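Local coordinates for selenium-binding protein (Sulfolobus tokodaii, PDB 2ECE) that is of unknown function but, as a beta-propeller member of the selenium-binding protein family, may bind selenium, at residues 399-407 against 440-448. Numbering follows the deposited sequence.
Sequences NSLYSTWDN and GEARSHQVR
Arg443 reaches across to Ser403, Asp406 and Asn407, joining two neighbouring blades of a beta-propeller. Its strand 443-449 pairs antiparallel with strand 27-33 and completes a blade whose other strands are N-terminal, which closes the ring. Helix 403-409 lies between strands 394-398 and 417-423 of the adjacent blade. The arginine chain is extended from CG to NE (chi2 178°, chi3 -177°), which carries the guanidinium to the helix. Arg443 NH2 gives a bond of 2.7 Å to Asn407 OD1, with amide and guanidinium planes almost perpendicular. Arg443 NH1 donates to Ser403 O at 3.1 Å, within the guanidinium plane and on a lone pair of the carbonyl. NH1 also forms a salt bridge with Asp406 OD2, a weak hydrogen bond by its angle. With an alanine here, the Asp406 carboxylate would probably lose its cationic mate, and Ser403 O and Asn407 OD1 would lose these donors. Asp406 is itself held by the loop 400-402. Asp406 OD2 accepts from Ser400 OG at 2.6 Å. Leu401 N meets the syn lone pair of Asp406 OD1, whereas Tyr402 N comes from above the carboxylate plane. Behind this, Ser400 CB packs on Arg443 CB at 3.7 Å, and Ser400 N donates to Ser444 O. Ser444 OG is hydrogen-bonded to Trp417 O, and Ser403 OG to Glu72 OE1. One water bridges Ser400 OG and His445 ND1. The His445 ring edge meets the loop, with CE1 3.1 Å from Leu401 O.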
ATOM      1  N   ASN A 399      -0.780   8.638   7.829  1.00 15.83           N
ATOM      2  CA  ASN A 399       0.603   9.120   7.952  1.00 18.21           C
ATOM      3  C   ASN A 399       1.749   8.276   8.495  1.00 19.09           C
ATOM      4  O   ASN A 399       2.864   8.788   8.632  1.00 20.23           O
ATOM      5  CB  ASN A 399       0.562  10.417   8.760  1.00 17.78           C
ATOM      6  CG  ASN A 399       0.033  10.199  10.167  1.00 21.09           C
ATOM      7  OD1 ASN A 399      -0.848   9.358  10.387  1.00 19.32           O
ATOM      8  ND2 ASN A 399       0.562  10.953  11.127  1.00 18.59           N
ATOM      9  N   SER A 400       1.504   7.012   8.815  1.00 19.51           N
ATOM     10  CA  SER A 400       2.562   6.169   9.346  1.00 19.42           C
ATOM     11  C   SER A 400       3.168   5.257   8.280  1.00 20.78           C
ATOM     12  O   SER A 400       2.459   4.740   7.424  1.00 19.60           O
ATOM     13  CB  SER A 400       2.019   5.333  10.502  1.00 17.88           C
ATOM     14  OG  SER A 400       2.994   4.412  10.946  1.00 21.31           O
ATOM     15  N   LEU A 401       4.485   5.056   8.352  1.00 20.36           N
ATOM     16  CA  LEU A 401       5.194   4.209   7.399  1.00 19.42           C
ATOM     17  C   LEU A 401       5.554   2.863   8.026  1.00 19.78           C
ATOM     18  O   LEU A 401       5.184   1.803   7.521  1.00 17.61           O
ATOM     19  CB  LEU A 401       6.478   4.905   6.914  1.00 18.61           C
ATOM     20  CG  LEU A 401       7.378   4.114   5.951  1.00 21.16           C
ATOM     21  CD1 LEU A 401       6.626   3.838   4.655  1.00 19.97           C
ATOM     22  CD2 LEU A 401       8.658   4.895   5.666  1.00 21.74           C
ATOM     23  N   TYR A 402       6.292   2.922   9.130  1.00 19.30           N
ATOM     24  CA  TYR A 402       6.722   1.727   9.848  1.00 19.04           C
ATOM     25  C   TYR A 402       7.210   2.154  11.244  1.00 20.18           C
ATOM     26  O   TYR A 402       7.984   3.100  11.381  1.00 20.39           O
ATOM     27  CB  TYR A 402       7.836   1.015   9.059  1.00 17.75           C
ATOM     28  CG  TYR A 402       8.239  -0.327   9.640  1.00 20.35           C
ATOM     29  CD1 TYR A 402       9.188  -0.412  10.662  1.00 20.37           C
ATOM     30  CD2 TYR A 402       7.628  -1.508   9.213  1.00 18.28           C
ATOM     31  CE1 TYR A 402       9.517  -1.642  11.246  1.00 20.40           C
ATOM     32  CE2 TYR A 402       7.949  -2.738   9.788  1.00 18.73           C
ATOM     33  CZ  TYR A 402       8.893  -2.796  10.805  1.00 19.26           C
ATOM     34  OH  TYR A 402       9.212  -4.006  11.382  1.00 21.52           O
ATOM     35  N   SER A 403       6.735   1.455  12.270  1.00 19.47           N
ATOM     36  CA  SER A 403       7.070   1.748  13.664  1.00 22.05           C
ATOM     37  C   SER A 403       8.421   2.420  13.915  1.00 22.57           C
ATOM     38  O   SER A 403       8.475   3.566  14.346  1.00 23.77           O
ATOM     39  CB  SER A 403       6.982   0.465  14.497  1.00 21.52           C
ATOM     40  OG  SER A 403       7.892  -0.511  14.020  1.00 22.54           O
ATOM     41  N   THR A 404       9.508   1.708  13.640  1.00 23.63           N
ATOM     42  CA  THR A 404      10.839   2.249  13.878  1.00 23.37           C
ATOM     43  C   THR A 404      11.294   3.327  12.905  1.00 23.68           C
ATOM     44  O   THR A 404      12.113   4.174  13.265  1.00 22.67           O
ATOM     45  CB  THR A 404      11.883   1.122  13.925  1.00 23.42           C
ATOM     46  OG1 THR A 404      11.737   0.278  12.778  1.00 22.71           O
ATOM     47  CG2 THR A 404      11.694   0.293  15.190  1.00 21.39           C
ATOM     48  N   TRP A 405      10.776   3.308  11.681  1.00 22.11           N
ATOM     49  CA  TRP A 405      11.155   4.333  10.718  1.00 23.09           C
ATOM     50  C   TRP A 405      10.455   5.645  11.078  1.00 23.05           C
ATOM     51  O   TRP A 405      11.033   6.725  10.920  1.00 22.83           O
ATOM     52  CB  TRP A 405      10.802   3.893   9.285  1.00 21.33           C
ATOM     53  CG  TRP A 405      11.674   2.767   8.782  1.00 22.04           C
ATOM     54  CD1 TRP A 405      12.048   1.649   9.478  1.00 21.14           C
ATOM     55  CD2 TRP A 405      12.289   2.660   7.490  1.00 20.74           C
ATOM     56  NE1 TRP A 405      12.862   0.859   8.702  1.00 22.24           N
ATOM     57  CE2 TRP A 405      13.026   1.454   7.478  1.00 21.04           C
ATOM     58  CE3 TRP A 405      12.290   3.466   6.341  1.00 20.61           C
ATOM     59  CZ2 TRP A 405      13.760   1.030   6.359  1.00 20.36           C
ATOM     60  CZ3 TRP A 405      13.023   3.041   5.224  1.00 21.01           C
ATOM     61  CH2 TRP A 405      13.747   1.834   5.248  1.00 19.38           C
ATOM     62  N   ASP A 406       9.219   5.557  11.567  1.00 23.39           N
ATOM     63  CA  ASP A 406       8.481   6.757  11.968  1.00 22.82           C
ATOM     64  C   ASP A 406       9.328   7.482  13.011  1.00 24.56           C
ATOM     65  O   ASP A 406       9.548   8.691  12.940  1.00 24.99           O
ATOM     66  CB  ASP A 406       7.145   6.410  12.640  1.00 21.33           C
ATOM     67  CG  ASP A 406       6.138   5.772  11.693  1.00 22.06           C
ATOM     68  OD1 ASP A 406       6.352   5.794  10.463  1.00 18.21           O
ATOM     69  OD2 ASP A 406       5.119   5.257  12.203  1.00 20.86           O
ATOM     70  N   ASN A 407       9.792   6.707  13.983  1.00 25.40           N
ATOM     71  CA  ASN A 407      10.581   7.226  15.085  1.00 27.28           C
ATOM     72  C   ASN A 407      11.901   7.875  14.685  1.00 27.45           C
ATOM     73  O   ASN A 407      12.445   8.677  15.440  1.00 30.00           O
ATOM     74  CB  ASN A 407      10.821   6.114  16.107  1.00 27.03           C
ATOM     75  CG  ASN A 407       9.527   5.629  16.748  1.00 28.50           C
ATOM     76  OD1 ASN A 407       8.474   6.262  16.606  1.00 24.82           O
ATOM     77  ND2 ASN A 407       9.599   4.505  17.460  1.00 27.82           N
ATOM     78  N   GLY A 440      -5.561   9.484  18.055  1.00 24.63           N
ATOM     79  CA  GLY A 440      -4.963   9.589  19.380  1.00 26.06           C
ATOM     80  C   GLY A 440      -3.489   9.239  19.404  1.00 24.92           C
ATOM     81  O   GLY A 440      -2.689   9.903  18.755  1.00 26.06           O
ATOM     82  N   GLU A 441      -3.125   8.202  20.151  1.00 25.93           N
ATOM     83  CA  GLU A 441      -1.724   7.789  20.231  1.00 26.51           C
ATOM     84  C   GLU A 441      -1.441   6.638  19.266  1.00 25.22           C
ATOM     85  O   GLU A 441      -0.296   6.208  19.115  1.00 23.55           O
ATOM     86  CB  GLU A 441      -1.373   7.357  21.660  1.00 27.61           C
ATOM     87  CG  GLU A 441      -1.513   8.449  22.723  1.00 34.12           C
ATOM     88  CD  GLU A 441      -0.532   9.596  22.535  1.00 37.69           C
ATOM     89  OE1 GLU A 441       0.669   9.329  22.310  1.00 39.99           O
ATOM     90  OE2 GLU A 441      -0.957  10.768  22.625  1.00 41.24           O
ATOM     91  N   ALA A 442      -2.491   6.131  18.625  1.00 22.70           N
ATOM     92  CA  ALA A 442      -2.337   5.041  17.663  1.00 21.96           C
ATOM     93  C   ALA A 442      -1.936   5.642  16.317  1.00 21.63           C
ATOM     94  O   ALA A 442      -2.234   6.804  16.050  1.00 20.93           O
ATOM     95  CB  ALA A 442      -3.650   4.271  17.523  1.00 22.02           C
ATOM     96  N   ARG A 443      -1.261   4.853  15.480  1.00 21.18           N
ATOM     97  CA  ARG A 443      -0.827   5.318  14.166  1.00 21.38           C
ATOM     98  C   ARG A 443      -1.679   4.633  13.098  1.00 21.00           C
ATOM     99  O   ARG A 443      -2.135   3.508  13.300  1.00 21.44           O
ATOM    100  CB  ARG A 443       0.659   5.001  13.955  1.00 21.65           C
ATOM    101  CG  ARG A 443       1.560   5.681  14.985  1.00 23.11           C
ATOM    102  CD  ARG A 443       3.031   5.330  14.812  1.00 23.96           C
ATOM    103  NE  ARG A 443       3.838   5.948  15.861  1.00 23.58           N
ATOM    104  CZ  ARG A 443       5.142   5.750  16.023  1.00 24.17           C
ATOM    105  NH1 ARG A 443       5.802   4.951  15.199  1.00 22.62           N
ATOM    106  NH2 ARG A 443       5.785   6.345  17.019  1.00 25.84           N
ATOM    107  N   SER A 444      -1.887   5.302  11.966  1.00 19.68           N
ATOM    108  CA  SER A 444      -2.723   4.746  10.903  1.00 19.47           C
ATOM    109  C   SER A 444      -1.962   4.376   9.634  1.00 17.15           C
ATOM    110  O   SER A 444      -1.007   5.050   9.250  1.00 16.37           O
ATOM    111  CB  SER A 444      -3.847   5.733  10.571  1.00 18.98           C
ATOM    112  OG  SER A 444      -3.326   7.034  10.325  1.00 19.28           O
ATOM    113  N   HIS A 445      -2.386   3.289   8.989  1.00 17.83           N
ATOM    114  CA  HIS A 445      -1.728   2.853   7.766  1.00 17.14           C
ATOM    115  C   HIS A 445      -2.707   2.660   6.598  1.00 17.50           C
ATOM    116  O   HIS A 445      -3.418   3.593   6.212  1.00 18.71           O
ATOM    117  CB  HIS A 445      -0.929   1.563   8.012  1.00 16.12           C
ATOM    118  CG  HIS A 445       0.249   1.408   7.098  1.00 17.79           C
ATOM    119  ND1 HIS A 445       1.506   1.871   7.423  1.00 19.06           N
ATOM    120  CD2 HIS A 445       0.342   0.926   5.835  1.00 17.18           C
ATOM    121  CE1 HIS A 445       2.322   1.685   6.402  1.00 18.38           C
ATOM    122  NE2 HIS A 445       1.641   1.113   5.424  1.00 19.64           N
ATOM    123  N   GLN A 446      -2.767   1.458   6.038  1.00 17.26           N
ATOM    124  CA  GLN A 446      -3.638   1.249   4.880  1.00 17.76           C
ATOM    125  C   GLN A 446      -5.129   1.413   5.124  1.00 16.63           C
ATOM    126  O   GLN A 446      -5.648   1.084   6.188  1.00 14.92           O
ATOM    127  CB  GLN A 446      -3.380  -0.115   4.241  1.00 17.37           C
ATOM    128  CG  GLN A 446      -4.056  -0.256   2.874  1.00 20.70           C
ATOM    129  CD  GLN A 446      -3.434  -1.340   2.032  1.00 21.76           C
ATOM    130  OE1 GLN A 446      -3.303  -2.487   2.471  1.00 20.17           O
ATOM    131  NE2 GLN A 446      -3.047  -0.989   0.812  1.00 20.56           N
ATOM    132  N   VAL A 447      -5.808   1.933   4.110  1.00 16.46           N
ATOM    133  CA  VAL A 447      -7.244   2.158   4.167  1.00 18.19           C
ATOM    134  C   VAL A 447      -7.942   1.323   3.100  1.00 17.40           C
ATOM    135  O   VAL A 447      -7.496   1.275   1.957  1.00 18.11           O
ATOM    136  CB  VAL A 447      -7.567   3.658   3.923  1.00 18.15           C
ATOM    137  CG1 VAL A 447      -9.069   3.873   3.814  1.00 16.83           C
ATOM    138  CG2 VAL A 447      -7.003   4.495   5.061  1.00 17.58           C
ATOM    139  N   ARG A 448      -9.023   0.649   3.480  1.00 19.07           N
ATOM    140  CA  ARG A 448      -9.804  -0.135   2.529  1.00 18.72           C
ATOM    141  C   ARG A 448     -11.237   0.370   2.618  1.00 19.14           C
ATOM    142  O   ARG A 448     -11.849   0.341   3.686  1.00 18.57           O
ATOM    143  CB  ARG A 448      -9.758  -1.641   2.845  1.00 19.76           C
ATOM    144  CG  ARG A 448      -8.906  -2.452   1.851  1.00 20.38           C
ATOM    145  CD  ARG A 448      -7.409  -2.225   2.080  1.00 24.06           C
ATOM    146  NE  ARG A 448      -6.565  -2.678   0.971  1.00 24.97           N
ATOM    147  CZ  ARG A 448      -6.392  -2.009  -0.165  1.00 26.94           C
ATOM    148  NH1 ARG A 448      -7.007  -0.848  -0.357  1.00 26.03           N
ATOM    149  NH2 ARG A 448      -5.596  -2.494  -1.107  1.00 27.72           N
TER
HETATM  150  O   HOH W   1       2.382   2.120   9.712  1.00 25.46           O